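Local coordinates for cellulose-binding protein (Saccharophagus degradans, PDB 2YHG) that probably binds polysaccharide and may hydrolyse glycosidic bonds, this piece joining a nucleoside hydrolase-like domain to a C-terminal beta-sandwich domain, at residues A[269-274]-A[297-302]; A[346-351]-A[431-436]; A[358-363]-A[396-401]; A[376-381]-A[410-415]; A[383-388]-A[404-409]. All coordinates share one frame; numbering follows the deposited sequence. Where two conformers were deposited one is given.

Contact 1: A[269-274]-A[297-302]; sequences GRFPSK and YTENGE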
# COMPACT_ATOMS: atom_id res chain seq x y z
N GLY A 269 -5.50 1.70 5.22
CA GLY A 269 -5.91 2.19 6.52
C GLY A 269 -5.46 3.59 6.83
O GLY A 269 -4.81 4.28 6.02
N ARG A 270 -5.82 4.03 8.03
CA ARG A 270 -5.58 5.40 8.52
C ARG A 270 -4.87 5.31 9.86
O ARG A 270 -5.29 4.53 10.72
CB ARG A 270 -6.91 6.15 8.66
CG ARG A 270 -6.73 7.60 8.98
CD ARG A 270 -8.04 8.37 8.91
NE ARG A 270 -9.09 7.80 9.78
CZ ARG A 270 -9.14 7.96 11.11
NH1 ARG A 270 -8.26 8.71 11.71
NH2 ARG A 270 -10.08 7.35 11.81
N PHE A 271 -3.83 6.10 10.03
CA PHE A 271 -2.94 6.00 11.19
C PHE A 271 -2.81 7.38 11.83
O PHE A 271 -1.95 8.15 11.46
CB PHE A 271 -1.58 5.45 10.75
CG PHE A 271 -1.73 4.16 9.98
CD1 PHE A 271 -1.90 2.95 10.64
CD2 PHE A 271 -1.76 4.13 8.61
CE1 PHE A 271 -2.10 1.79 9.96
CE2 PHE A 271 -1.95 2.96 7.91
CZ PHE A 271 -2.15 1.79 8.60
N PRO A 272 -3.72 7.72 12.75
CA PRO A 272 -3.82 9.11 13.19
C PRO A 272 -2.74 9.52 14.18
O PRO A 272 -2.57 10.71 14.42
CB PRO A 272 -5.20 9.17 13.82
CG PRO A 272 -5.48 7.79 14.26
CD PRO A 272 -4.88 6.92 13.19
N SER A 273 -2.06 8.56 14.82
CA SER A 273 -1.09 8.86 15.85
C SER A 273 -0.17 7.71 16.02
O SER A 273 -0.47 6.57 15.63
CB SER A 273 -1.77 9.16 17.19
OG SER A 273 -2.47 8.02 17.65
N LYS A 274 0.98 7.99 16.62
CA LYS A 274 1.84 6.96 17.16
C LYS A 274 1.31 6.54 18.53
O LYS A 274 0.84 7.37 19.30
CB LYS A 274 3.27 7.46 17.35
CG LYS A 274 3.95 7.91 16.10
CD LYS A 274 5.37 8.33 16.36
CE LYS A 274 5.95 9.16 15.22
NZ LYS A 274 7.19 9.81 15.64
N TYR A 297 3.30 4.13 14.48
CA TYR A 297 2.00 4.47 13.96
C TYR A 297 1.14 3.22 13.91
O TYR A 297 1.61 2.16 13.51
CB TYR A 297 2.10 5.08 12.57
CG TYR A 297 2.63 6.49 12.57
CD1 TYR A 297 1.87 7.55 13.00
CD2 TYR A 297 3.93 6.76 12.17
CE1 TYR A 297 2.37 8.86 12.97
CE2 TYR A 297 4.44 8.05 12.17
CZ TYR A 297 3.67 9.09 12.57
OH TYR A 297 4.17 10.38 12.58
N THR A 298 -0.14 3.34 14.28
CA THR A 298 -1.04 2.25 14.20
C THR A 298 -2.45 2.84 14.11
O THR A 298 -2.64 4.03 14.30
CB THR A 298 -0.86 1.26 15.37
OG1 THR A 298 -1.54 0.02 15.10
CG2 THR A 298 -1.35 1.87 16.69
N GLU A 299 -3.43 2.03 13.79
CA GLU A 299 -4.79 2.52 13.66
C GLU A 299 -5.35 2.96 14.99
O GLU A 299 -4.98 2.44 16.06
CB GLU A 299 -5.71 1.41 13.08
CG GLU A 299 -5.25 0.82 11.76
CD GLU A 299 -4.40 -0.44 11.90
OE1 GLU A 299 -3.71 -0.64 12.94
OE2 GLU A 299 -4.41 -1.27 10.97
N ASN A 300 -6.31 3.85 14.94
CA ASN A 300 -7.18 4.10 16.08
C ASN A 300 -8.59 3.99 15.55
O ASN A 300 -9.30 4.97 15.40
CB ASN A 300 -6.89 5.43 16.74
CG ASN A 300 -7.50 5.53 18.11
OD1 ASN A 300 -8.19 4.63 18.56
ND2 ASN A 300 -7.28 6.65 18.78
N GLY A 301 -8.97 2.77 15.20
CA GLY A 301 -10.20 2.51 14.45
C GLY A 301 -9.92 1.78 13.14
O GLY A 301 -9.12 2.23 12.32
N GLU A 302 -10.65 0.69 12.91
CA GLU A 302 -10.59 -0.01 11.66
C GLU A 302 -10.89 0.96 10.51
O GLU A 302 -11.78 1.80 10.61
CB GLU A 302 -11.56 -1.20 11.71
CG GLU A 302 -11.39 -2.19 10.57
CD GLU A 302 -11.91 -1.70 9.22
OE1 GLU A 302 -12.88 -0.93 9.18
OE2 GLU A 302 -11.32 -2.10 8.18
O HOH W 1 -7.50 4.57 12.42
O HOH W 2 -9.33 7.65 14.63
O HOH W 3 -3.35 5.51 16.64
O HOH W 4 -5.33 8.86 17.89

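Contact 2: A[346-351]-A[431-436]; sequences VMYLNA and RVVINV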
# COMPACT_ATOMS: atom_id res chain seq x y z
N VAL A 346 -2.36 13.78 -4.80
CA VAL A 346 -3.19 14.64 -3.99
C VAL A 346 -3.02 16.07 -4.47
O VAL A 346 -1.91 16.52 -4.79
CB VAL A 346 -2.80 14.49 -2.51
CG1 VAL A 346 -3.56 15.50 -1.64
CG2 VAL A 346 -3.11 13.08 -2.01
N MET A 347 -4.12 16.79 -4.58
CA MET A 347 -4.13 18.18 -5.01
C MET A 347 -4.17 19.10 -3.82
O MET A 347 -4.97 18.88 -2.93
CB MET A 347 -5.42 18.41 -5.86
CG MET A 347 -5.67 19.74 -6.50
SD MET A 347 -7.04 19.52 -7.69
CE MET A 347 -6.50 20.57 -8.99
N TYR A 348 -3.29 20.08 -3.77
CA TYR A 348 -3.18 20.99 -2.67
C TYR A 348 -3.60 22.39 -3.13
O TYR A 348 -3.10 22.88 -4.13
CB TYR A 348 -1.76 21.03 -2.13
CG TYR A 348 -1.34 19.74 -1.50
CD1 TYR A 348 -1.67 19.45 -0.19
CD2 TYR A 348 -0.70 18.76 -2.21
CE1 TYR A 348 -1.32 18.25 0.39
CE2 TYR A 348 -0.34 17.54 -1.62
CZ TYR A 348 -0.68 17.30 -0.34
OH TYR A 348 -0.30 16.13 0.29
N LEU A 349 -4.50 23.00 -2.39
CA LEU A 349 -4.99 24.35 -2.66
C LEU A 349 -4.95 25.15 -1.39
O LEU A 349 -5.18 24.62 -0.32
CB LEU A 349 -6.47 24.30 -3.11
CG LEU A 349 -6.82 23.58 -4.41
CD1 LEU A 349 -8.31 23.72 -4.63
CD2 LEU A 349 -6.03 24.14 -5.58
N ASN A 350 -4.74 26.44 -1.50
CA ASN A 350 -4.92 27.38 -0.41
C ASN A 350 -6.14 28.24 -0.66
O ASN A 350 -6.31 28.74 -1.78
CB ASN A 350 -3.70 28.28 -0.30
CG ASN A 350 -2.45 27.52 0.07
OD1 ASN A 350 -1.71 27.11 -0.96
ND2 ASN A 350 -2.39 26.98 1.15
N ALA A 351 -7.00 28.37 0.34
CA ALA A 351 -8.20 29.18 0.21
C ALA A 351 -8.42 29.94 1.50
O ALA A 351 -8.01 29.50 2.58
CB ALA A 351 -9.45 28.31 -0.09
N ARG A 431 -8.18 13.38 -4.01
CA ARG A 431 -8.25 14.18 -2.83
C ARG A 431 -7.76 15.58 -3.10
O ARG A 431 -6.72 15.78 -3.71
CB ARG A 431 -7.43 13.55 -1.69
CG ARG A 431 -7.64 14.26 -0.35
CD ARG A 431 -6.72 13.75 0.74
NE ARG A 431 -6.89 12.31 0.93
CZ ARG A 431 -7.09 11.66 2.07
NH1 ARG A 431 -7.24 12.27 3.21
NH2 ARG A 431 -7.11 10.34 2.01
N VAL A 432 -8.53 16.55 -2.62
CA VAL A 432 -8.19 17.96 -2.63
C VAL A 432 -7.99 18.39 -1.18
O VAL A 432 -8.94 18.38 -0.39
CB VAL A 432 -9.26 18.81 -3.30
CG1 VAL A 432 -8.78 20.24 -3.41
CG2 VAL A 432 -9.59 18.26 -4.69
N VAL A 433 -6.76 18.72 -0.82
CA VAL A 433 -6.43 19.21 0.51
C VAL A 433 -6.41 20.72 0.43
O VAL A 433 -5.60 21.32 -0.29
CB VAL A 433 -5.07 18.67 0.99
CG1 VAL A 433 -4.66 19.36 2.28
CG2 VAL A 433 -5.14 17.16 1.15
N ILE A 434 -7.30 21.37 1.18
CA ILE A 434 -7.45 22.81 1.18
C ILE A 434 -6.89 23.34 2.49
O ILE A 434 -7.43 23.08 3.56
CB ILE A 434 -8.91 23.24 1.00
CG1 ILE A 434 -9.52 22.59 -0.26
CG2 ILE A 434 -8.99 24.75 0.94
CD1 ILE A 434 -11.02 22.85 -0.49
N ASN A 435 -5.77 24.05 2.40
CA ASN A 435 -5.15 24.72 3.52
C ASN A 435 -5.82 26.08 3.67
O ASN A 435 -5.81 26.86 2.73
CB ASN A 435 -3.65 24.91 3.25
CG ASN A 435 -2.94 23.60 3.03
OD1 ASN A 435 -2.44 23.31 1.94
ND2 ASN A 435 -3.05 22.72 4.00
N VAL A 436 -6.38 26.35 4.84
CA VAL A 436 -7.22 27.50 5.02
C VAL A 436 -6.45 28.53 5.75
O VAL A 436 -5.89 28.28 6.83
CB VAL A 436 -8.47 27.16 5.79
CG1 VAL A 436 -9.33 28.41 5.95
CG2 VAL A 436 -9.26 26.05 5.09
O HOH W 5 -3.47 28.69 3.40

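Contact 3: A[358-363]-A[396-401]; sequences SLDASG and SASANV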
# COMPACT_ATOMS: atom_id res chain seq x y z
N SER A 358 -15.00 26.24 -5.84
CA SER A 358 -15.53 25.38 -6.88
C SER A 358 -14.56 24.23 -7.17
O SER A 358 -13.37 24.47 -7.39
CB SER A 358 -15.76 26.23 -8.13
OG SER A 358 -15.92 25.43 -9.28
N LEU A 359 -15.06 23.00 -7.18
CA LEU A 359 -14.26 21.84 -7.57
C LEU A 359 -15.04 21.11 -8.66
O LEU A 359 -16.12 20.61 -8.43
CB LEU A 359 -14.01 20.91 -6.38
CG LEU A 359 -13.22 21.49 -5.20
CD1 LEU A 359 -13.19 20.49 -4.04
CD2 LEU A 359 -11.83 21.94 -5.59
N ASP A 360 -14.48 21.13 -9.86
CA ASP A 360 -15.18 20.69 -11.04
C ASP A 360 -14.45 19.50 -11.65
O ASP A 360 -13.33 19.65 -12.10
CB ASP A 360 -15.24 21.85 -12.04
CG ASP A 360 -16.09 21.57 -13.23
OD1 ASP A 360 -16.57 20.43 -13.40
OD2 ASP A 360 -16.25 22.53 -14.03
N ALA A 361 -15.10 18.34 -11.62
CA ALA A 361 -14.53 17.12 -12.14
C ALA A 361 -14.96 16.84 -13.58
O ALA A 361 -14.68 15.74 -14.10
CB ALA A 361 -14.91 15.93 -11.25
N SER A 362 -15.58 17.79 -14.25
CA SER A 362 -15.81 17.65 -15.70
C SER A 362 -14.44 17.38 -16.44
O SER A 362 -13.44 17.93 -16.23
CB SER A 362 -16.50 18.95 -16.22
OG SER A 362 -17.66 19.19 -15.51
N GLY A 363 -14.38 16.67 -17.55
CA GLY A 363 -12.98 16.47 -17.89
C GLY A 363 -12.56 15.02 -17.66
O GLY A 363 -11.50 14.55 -18.09
N SER A 396 -22.74 15.70 -8.15
CA SER A 396 -22.55 16.20 -9.50
C SER A 396 -21.08 16.41 -9.80
O SER A 396 -20.22 16.47 -8.91
CB SER A 396 -23.27 17.53 -9.63
OG SER A 396 -24.64 17.33 -9.42
N ALA A 397 -20.74 16.46 -11.08
CA ALA A 397 -19.35 16.71 -11.45
C ALA A 397 -18.83 18.02 -10.89
O ALA A 397 -17.67 18.11 -10.51
CB ALA A 397 -19.20 16.67 -12.96
N SER A 398 -19.68 19.03 -10.86
CA SER A 398 -19.27 20.36 -10.50
C SER A 398 -19.85 20.71 -9.13
O SER A 398 -21.04 20.94 -8.99
CB SER A 398 -19.78 21.31 -11.59
OG SER A 398 -19.56 22.63 -11.24
N ALA A 399 -19.00 20.67 -8.11
CA ALA A 399 -19.38 20.87 -6.70
C ALA A 399 -18.80 22.19 -6.16
O ALA A 399 -17.88 22.78 -6.74
CB ALA A 399 -18.94 19.67 -5.83
N ASN A 400 -19.31 22.62 -5.01
CA ASN A 400 -18.82 23.86 -4.38
C ASN A 400 -18.70 23.63 -2.90
O ASN A 400 -19.65 23.24 -2.24
CB ASN A 400 -19.70 25.10 -4.64
CG ASN A 400 -19.56 25.61 -6.01
OD1 ASN A 400 -18.65 26.37 -6.33
ND2 ASN A 400 -20.41 25.12 -6.90
N VAL A 401 -17.50 23.88 -2.39
CA VAL A 401 -17.17 23.67 -0.99
C VAL A 401 -17.22 24.99 -0.25
O VAL A 401 -16.54 25.94 -0.62
CB VAL A 401 -15.76 23.05 -0.86
CG1 VAL A 401 -15.46 22.80 0.61
CG2 VAL A 401 -15.64 21.79 -1.67
O HOH W 6 -17.93 23.69 -9.37

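Contact 4: A[376-381]-A[410-415]; sequences WSHYGE and KDIHIL. With MG (magnesium ion), chain E; EDO (1,2-ethanediol), chain K.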
# COMPACT_ATOMS: atom_id res chain seq x y z
N TRP A 376 -18.67 13.66 -4.07
CA TRP A 376 -17.76 14.49 -3.30
C TRP A 376 -18.05 14.32 -1.83
O TRP A 376 -19.22 14.42 -1.43
CB TRP A 376 -17.92 15.95 -3.69
CG TRP A 376 -17.61 16.23 -5.13
CD1 TRP A 376 -18.50 16.25 -6.18
CD2 TRP A 376 -16.36 16.63 -5.65
NE1 TRP A 376 -17.87 16.65 -7.30
CE2 TRP A 376 -16.55 16.88 -7.02
CE3 TRP A 376 -15.08 16.77 -5.11
CZ2 TRP A 376 -15.53 17.30 -7.84
CZ3 TRP A 376 -14.06 17.18 -5.92
CH2 TRP A 376 -14.28 17.44 -7.28
N SER A 377 -17.01 14.17 -1.02
CA SER A 377 -17.19 14.02 0.40
C SER A 377 -16.15 14.78 1.19
O SER A 377 -15.06 15.08 0.71
CB SER A 377 -17.15 12.52 0.78
OG SER A 377 -15.90 11.98 0.45
N HIS A 378 -16.51 15.17 2.41
CA HIS A 378 -15.58 15.74 3.36
C HIS A 378 -14.95 14.63 4.19
O HIS A 378 -15.65 13.95 4.98
CB HIS A 378 -16.31 16.72 4.29
CG HIS A 378 -15.41 17.27 5.34
ND1 HIS A 378 -15.84 17.56 6.62
CD2 HIS A 378 -14.09 17.58 5.31
CE1 HIS A 378 -14.80 17.95 7.33
NE2 HIS A 378 -13.72 17.96 6.57
N TYR A 379 -13.65 14.43 4.05
CA TYR A 379 -12.95 13.36 4.79
C TYR A 379 -12.46 13.93 6.11
O TYR A 379 -11.27 14.14 6.37
CB TYR A 379 -11.82 12.82 3.92
CG TYR A 379 -11.32 11.44 4.31
CD1 TYR A 379 -11.67 10.82 5.51
CD2 TYR A 379 -10.50 10.75 3.47
CE1 TYR A 379 -11.23 9.56 5.82
CE2 TYR A 379 -10.06 9.48 3.75
CZ TYR A 379 -10.41 8.89 4.94
OH TYR A 379 -9.94 7.62 5.21
N GLY A 380 -13.43 14.20 6.99
CA GLY A 380 -13.15 14.91 8.23
C GLY A 380 -12.28 14.15 9.23
O GLY A 380 -11.59 14.74 10.02
N GLU A 381 -12.24 12.83 9.11
CA GLU A 381 -11.36 12.03 9.97
C GLU A 381 -9.90 12.37 9.70
O GLU A 381 -9.05 12.15 10.57
CB GLU A 381 -11.58 10.54 9.72
CG GLU A 381 -12.95 10.04 10.08
CD GLU A 381 -13.84 9.92 8.85
OE1 GLU A 381 -13.84 10.82 7.99
OE2 GLU A 381 -14.62 8.96 8.81
N LYS A 410 -6.30 25.68 9.66
CA LYS A 410 -6.56 24.24 9.57
C LYS A 410 -6.55 23.82 8.10
O LYS A 410 -6.50 24.66 7.20
CB LYS A 410 -7.93 23.98 10.15
CG LYS A 410 -8.13 24.49 11.58
CD LYS A 410 -7.17 23.85 12.55
CE LYS A 410 -7.34 24.46 13.93
NZ LYS A 410 -6.41 23.81 14.88
N ASP A 411 -6.61 22.52 7.88
CA ASP A 411 -6.87 22.02 6.54
C ASP A 411 -8.17 21.27 6.49
O ASP A 411 -8.73 20.82 7.53
CB ASP A 411 -5.68 21.24 5.91
CG ASP A 411 -5.40 19.89 6.49
OD1 ASP A 411 -6.01 19.43 7.46
OD2 ASP A 411 -4.56 19.18 5.87
N ILE A 412 -8.68 21.14 5.28
CA ILE A 412 -9.96 20.50 4.98
C ILE A 412 -9.70 19.56 3.80
O ILE A 412 -9.21 20.01 2.76
CB ILE A 412 -11.03 21.54 4.62
CG1 ILE A 412 -11.41 22.37 5.85
CG2 ILE A 412 -12.26 20.89 4.00
CD1 ILE A 412 -12.27 23.59 5.57
N HIS A 413 -9.99 18.29 3.98
CA HIS A 413 -9.79 17.30 2.93
C HIS A 413 -11.11 16.98 2.27
O HIS A 413 -12.06 16.51 2.92
CB HIS A 413 -9.17 16.02 3.50
CG HIS A 413 -7.76 16.17 3.95
ND1 HIS A 413 -6.90 15.09 4.03
CD2 HIS A 413 -7.08 17.25 4.40
CE1 HIS A 413 -5.75 15.53 4.52
NE2 HIS A 413 -5.83 16.84 4.76
N ILE A 414 -11.18 17.22 0.96
CA ILE A 414 -12.33 16.92 0.15
C ILE A 414 -11.97 15.82 -0.81
O ILE A 414 -10.96 15.91 -1.49
CB ILE A 414 -12.81 18.16 -0.62
CG1 ILE A 414 -13.06 19.35 0.32
CG2 ILE A 414 -14.02 17.81 -1.46
CD1 ILE A 414 -14.18 19.13 1.33
N LEU A 415 -12.76 14.76 -0.87
CA LEU A 415 -12.50 13.64 -1.74
C LEU A 415 -13.50 13.53 -2.87
O LEU A 415 -14.72 13.45 -2.63
CB LEU A 415 -12.49 12.35 -0.95
CG LEU A 415 -12.15 11.10 -1.75
CD1 LEU A 415 -10.74 11.15 -2.33
CD2 LEU A 415 -12.35 9.83 -0.88
MG MG E . -11.25 16.93 10.80
C1 EDO K . -14.90 9.01 1.66
O1 EDO K . -15.99 8.40 2.36
C2 EDO K . -14.04 9.89 2.54
O2 EDO K . -14.79 11.02 2.97
O HOH W 7 -15.89 10.79 -2.03
O HOH W 8 -11.15 16.23 13.01

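Contact 5: A[383-388]-A[404-409]; sequences DSYSGS and PSNAGG. With MG (magnesium ion), chain E.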
# COMPACT_ATOMS: atom_id res chain seq x y z
N ASP A 383 -8.52 15.33 8.38
CA ASP A 383 -8.08 16.71 8.33
C ASP A 383 -8.06 17.36 9.72
O ASP A 383 -8.57 16.81 10.70
CB ASP A 383 -8.88 17.53 7.29
CG ASP A 383 -10.35 17.65 7.58
OD1 ASP A 383 -10.80 17.44 8.71
OD2 ASP A 383 -11.09 17.96 6.61
N SER A 384 -7.42 18.52 9.82
CA SER A 384 -7.25 19.14 11.13
C SER A 384 -8.42 20.00 11.53
O SER A 384 -8.59 20.30 12.71
CB SER A 384 -5.96 19.92 11.19
OG SER A 384 -5.99 21.04 10.30
N TYR A 385 -9.27 20.39 10.59
CA TYR A 385 -10.45 21.15 10.92
C TYR A 385 -11.36 20.28 11.76
O TYR A 385 -11.58 19.11 11.43
CB TYR A 385 -11.14 21.59 9.64
CG TYR A 385 -12.35 22.42 9.89
CD1 TYR A 385 -12.24 23.62 10.57
CD2 TYR A 385 -13.58 22.01 9.48
CE1 TYR A 385 -13.37 24.39 10.86
CE2 TYR A 385 -14.73 22.77 9.75
CZ TYR A 385 -14.61 23.95 10.46
OH TYR A 385 -15.73 24.68 10.78
N SER A 386 -11.92 20.84 12.82
CA SER A 386 -12.70 20.03 13.73
C SER A 386 -14.18 19.99 13.41
O SER A 386 -14.89 19.16 13.96
CB SER A 386 -12.53 20.46 15.18
OG SER A 386 -13.16 21.70 15.39
N GLY A 387 -14.65 20.89 12.56
CA GLY A 387 -16.06 21.04 12.29
C GLY A 387 -16.51 20.37 11.01
O GLY A 387 -15.79 19.57 10.40
N SER A 388 -17.76 20.62 10.68
CA SER A 388 -18.39 20.08 9.48
C SER A 388 -18.20 21.07 8.33
O SER A 388 -17.99 22.27 8.53
CB SER A 388 -19.87 19.81 9.71
OG SER A 388 -20.55 21.00 10.05
N PRO A 404 -15.51 27.10 6.05
CA PRO A 404 -16.05 27.85 7.20
C PRO A 404 -15.22 29.06 7.54
O PRO A 404 -14.00 29.05 7.49
CB PRO A 404 -16.06 26.81 8.32
CG PRO A 404 -16.26 25.51 7.57
CD PRO A 404 -15.35 25.67 6.37
N SER A 405 -15.90 30.10 8.07
CA SER A 405 -15.21 31.27 8.55
C SER A 405 -14.27 31.00 9.70
O SER A 405 -13.30 31.72 9.87
CB SER A 405 -16.23 32.33 8.97
OG SER A 405 -16.97 32.78 7.86
N ASN A 406 -14.52 29.91 10.44
CA ASN A 406 -13.73 29.56 11.61
C ASN A 406 -12.63 28.54 11.30
O ASN A 406 -12.01 28.02 12.22
CB ASN A 406 -14.61 29.07 12.78
CG ASN A 406 -15.27 27.76 12.51
OD1 ASN A 406 -14.94 27.08 11.53
ND2 ASN A 406 -16.14 27.31 13.43
N ALA A 407 -12.33 28.30 10.03
CA ALA A 407 -11.38 27.25 9.63
C ALA A 407 -9.93 27.72 9.49
O ALA A 407 -9.07 26.94 9.10
CB ALA A 407 -11.84 26.57 8.37
N GLY A 408 -9.65 28.99 9.78
CA GLY A 408 -8.30 29.46 9.63
C GLY A 408 -7.26 28.64 10.36
O GLY A 408 -7.42 28.31 11.52
N GLY A 409 -6.14 28.42 9.69
CA GLY A 409 -5.04 27.68 10.24
C GLY A 409 -5.25 26.17 10.27
O GLY A 409 -4.42 25.45 10.84
MG MG E . -11.25 16.93 10.80
O HOH W 8 -11.15 16.23 13.01

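Contact 1: A[269-274]-A[297-302]
K274 lies across one face of the Y297 ring, the two being an antiparallel non-hydrogen-bonded pair of the two-stranded pairing 273-276/295-298. K274 CG stands 3.6 Å from the ring centroid, almost over the centre, in a CH-pi contact. Beyond CG the lysine chain is extended, which carries CE over the phenol end to 3.4 Å from Y297 OH. Next along, F271 and E299 run side by side in the same direction, with ring and carboxylate planes 46° apart and F271 CE1 3.7 Å from E299 CD. With CG anti to its carbonyl carbon (chi1 -53°), F271 brings its ring edge up to the T298-E299 peptide. P272 CG rests on N300 CB at 3.7 Å, the two side chains crossing at about a right angle.

No direct hydrogen bond joins the two segments; water does the polar work. One water donates to R270 O and G301 O and accepts from N300 N, the bond to R270 O being 2.8 Å long. A second, in the guanidinium plane, links R270 NH2 to N300 O, and a third connects S273 OG with T298 O.

Farther out, R208 N and S209 N hold the two carboxylate oxygens of E299, and R206 O pairs with T298 OG1. F271 and Y297 pack on I205 of strand 203-207, whose Y204 and R206 bond to the Y297 backbone. The E299 carboxylate, gripped by two backbone N-H groups, is probably stabilised as an anion beside F271, whereas the join between the segments themselves rests on apolar contact and bridging water.

Contact 2: A[346-351]-A[431-436]
Five backbone hydrogen bonds bind M347-A351 to R431-V436 in parallel register. M347 N donates to R431 O and V433 N to M347 O, the latter at 2.8 Å; L349 N then reaches V433 O, N435 N reaches L349 O, and A351 N closes the series on N435 O at 3.1 Å. Between them CA-H groups approach the same carbonyls, I434 CA coming to 3.3 Å from L349 O.

On one face V346, Y348 and V433 gather. V346 CG1 touches V433 CG2 at 3.6 Å and also sits over one face of the Y348 ring, toward its rim. Y348 and V433 run side by side, with Y348 CD1 3.7 Å from V433 CB; CG of the tyrosine is anti to its carbonyl carbon (chi1 -66°), which lays the ring along the valine. N350 and N435 are the neighbouring pair on this face, but how their amides are turned is doubtful.

M347, L349, A351, V432 and I434 make the reverse face apolar. A351 CB abuts I434 CG2 at 3.7 Å, M347 SD lies near V432 CG2, and L349, in one of its two conformers, meets V432 through CD1. L349 and V432 then pack on L359 of the facing sheet. R431 turns its guanidinium away to L256 O and M264 O, in the nucleoside hydrolase-like region, and to H413 ND1 of the adjacent strand 411-420. A parallel edge strand beside the C-terminal strand of a mixed sheet, with its apolar face against a second sheet, is consistent with an immunoglobulin-like beta sandwich.

Contact 3: A[358-363]-A[396-401]
Strands 358-360 and 398-401 pair antiparallel at 155°: L359 and A399 form the hydrogen-bonded pair, L359 N to A399 O and A399 N to L359 O both being 2.9 Å, and A361 N adds a nearly straight bond to A397 O from above that carbonyl's plane. On the face of S358, D360, S398 and N400 the contacts are polar and sparse. A water joins S358 OG, in the conformer given, to S398 OG and donates to A399 O. D360 OD1 stands 3.8 Å from S398 CB. The same OD1 accepts twice from S362: S362 OG donates to the syn lone pair of D360 OD1, 2.7 Å away, while S362 N comes from above the carboxylate plane and makes an Asx turn just after the strand. S362 OG also approaches A397 CB at 3.9 Å.

The face of L359, A399 and V401 is apolar. L359 CD1 meets V401 CG2 at 3.6 Å, the two side chains converging at a slant. Beyond them, L359, A361 and A399 pack on W376, and L359 and V401 on I414, so strands 356-360 and 398-402 lie against strands 372-378 and 411-420 of the facing sheet, while N339 borders the outer edge of strand 356-360.

Contact 4: A[376-381]-A[410-415]
W376 and I414 make the close-packed side of this antiparallel pairing: the indole and the isoleucine cross at about a right angle, with W376 CE3 3.9 Å from I414 CG2. The backbones are bound by S377 N to L415 O, L415 N to S377 O at 2.8 Å, and Y379 N to H413 O. H378 joins the same face as I414. Its CG is anti to the backbone N (chi1 177°), which sends the imidazole along the partner strand until H378 CD2, at the ring edge, lies 3.3 Å from H413 O, with I412 CG2 4.0 Å from the same CD2. The adjacent NE2 is hydrogen-bonded to D383 OD2, and G380 CA covers one face of the ring.

The opposite face is looser and partly wet. S377 OG lies 3.7 Å from L415 CB and pairs with O2 of a 1,2-ethanediol, probably from the crystallisation liquor. A water bonded to S377 OG donates separately to L415 O. The diol's C2 sits 3.6 Å above the Y379 ring, toward its rim, and C1 is near L415 CD2. On this side H413 NE2 donates to D411 OD2, in the imidazole plane but from above the carboxylate; with ND1 also bonded, the ring's rotation is fixed.

Past Y379, the centre of an inverse gamma turn, G380 O binds a magnesium ion at 2.3 Å, with D383, Y385 and a water as further ligands. Edge strand 372-378 beside 411-420, its tryptophan turned into the interior, is characteristic of a two-sheet beta sandwich, here with a metal-binding loop following the edge strand.

Contact 5: A[383-388]-A[404-409]
Y385 points its ring into the bend formed by P404, N406 and A407. Its CG is anti to the backbone N (chi1 -178°), which extends the phenol across to the second loop. There Y385 OH donates to N406 OD1 over a short 2.6 Å, in the carbonyl plane and on a lone pair. Ring and amide meet at a steep angle: the side chains cross at about a right angle and their planes are 55° apart, with OD1 lying at the edge of the ring, near its plane. N406 CG stands between its own backbone N and carbonyl carbon (chi1 68°), which brings the amide oxygen back toward the tyrosine.

The two apolar partners meet other parts of the ring. P404 slants past the phenol end, P404 CG 3.7 Å from Y385 CZ and P404 CB 3.3 Å from Y385 OH. A407 CB touches Y385 CE1 at 3.6 Å. P404 to A407 form a type I beta turn, closed by A407 N to P404 O, which presents all three residues to the tyrosine. G387 N lies over one ring face, toward the rim, and P404 CG approaches S388 O at 3.8 Å.

At the other end of the residue, Y385 O binds the magnesium ion at 2.3 Å, alongside D383 OD1 at 2.2 Å and a water. D383 OD2 is taken up by H413 N. Y385 thus links the metal site to the turn: its carbonyl is a metal ligand, its ring and hydroxyl grip the neighbouring loop, and the cation probably draws charge from the carboxylate and carbonyls that surround it.

From the N terminus, contact 1 comes first and closes a short loop by the nucleoside hydrolase-like domain, in series with all the others. Contact 2 closes the longest loop, joining 346-351 to the chain's final strand, and contacts 3, 4 and 5 nest within it. Contact 3 crosses contacts 4 and 5, whereas contact 5 lies inside the loop of contact 4 and shares its magnesium ion. Contacts 2 and 4 belong to one mixed sheet, through neighbouring strands 411-420 and 427-436; contact 3 belongs to the facing sheet. R270 of contact 1 packs on E381 and Y379 of contact 4, where the two regions touch.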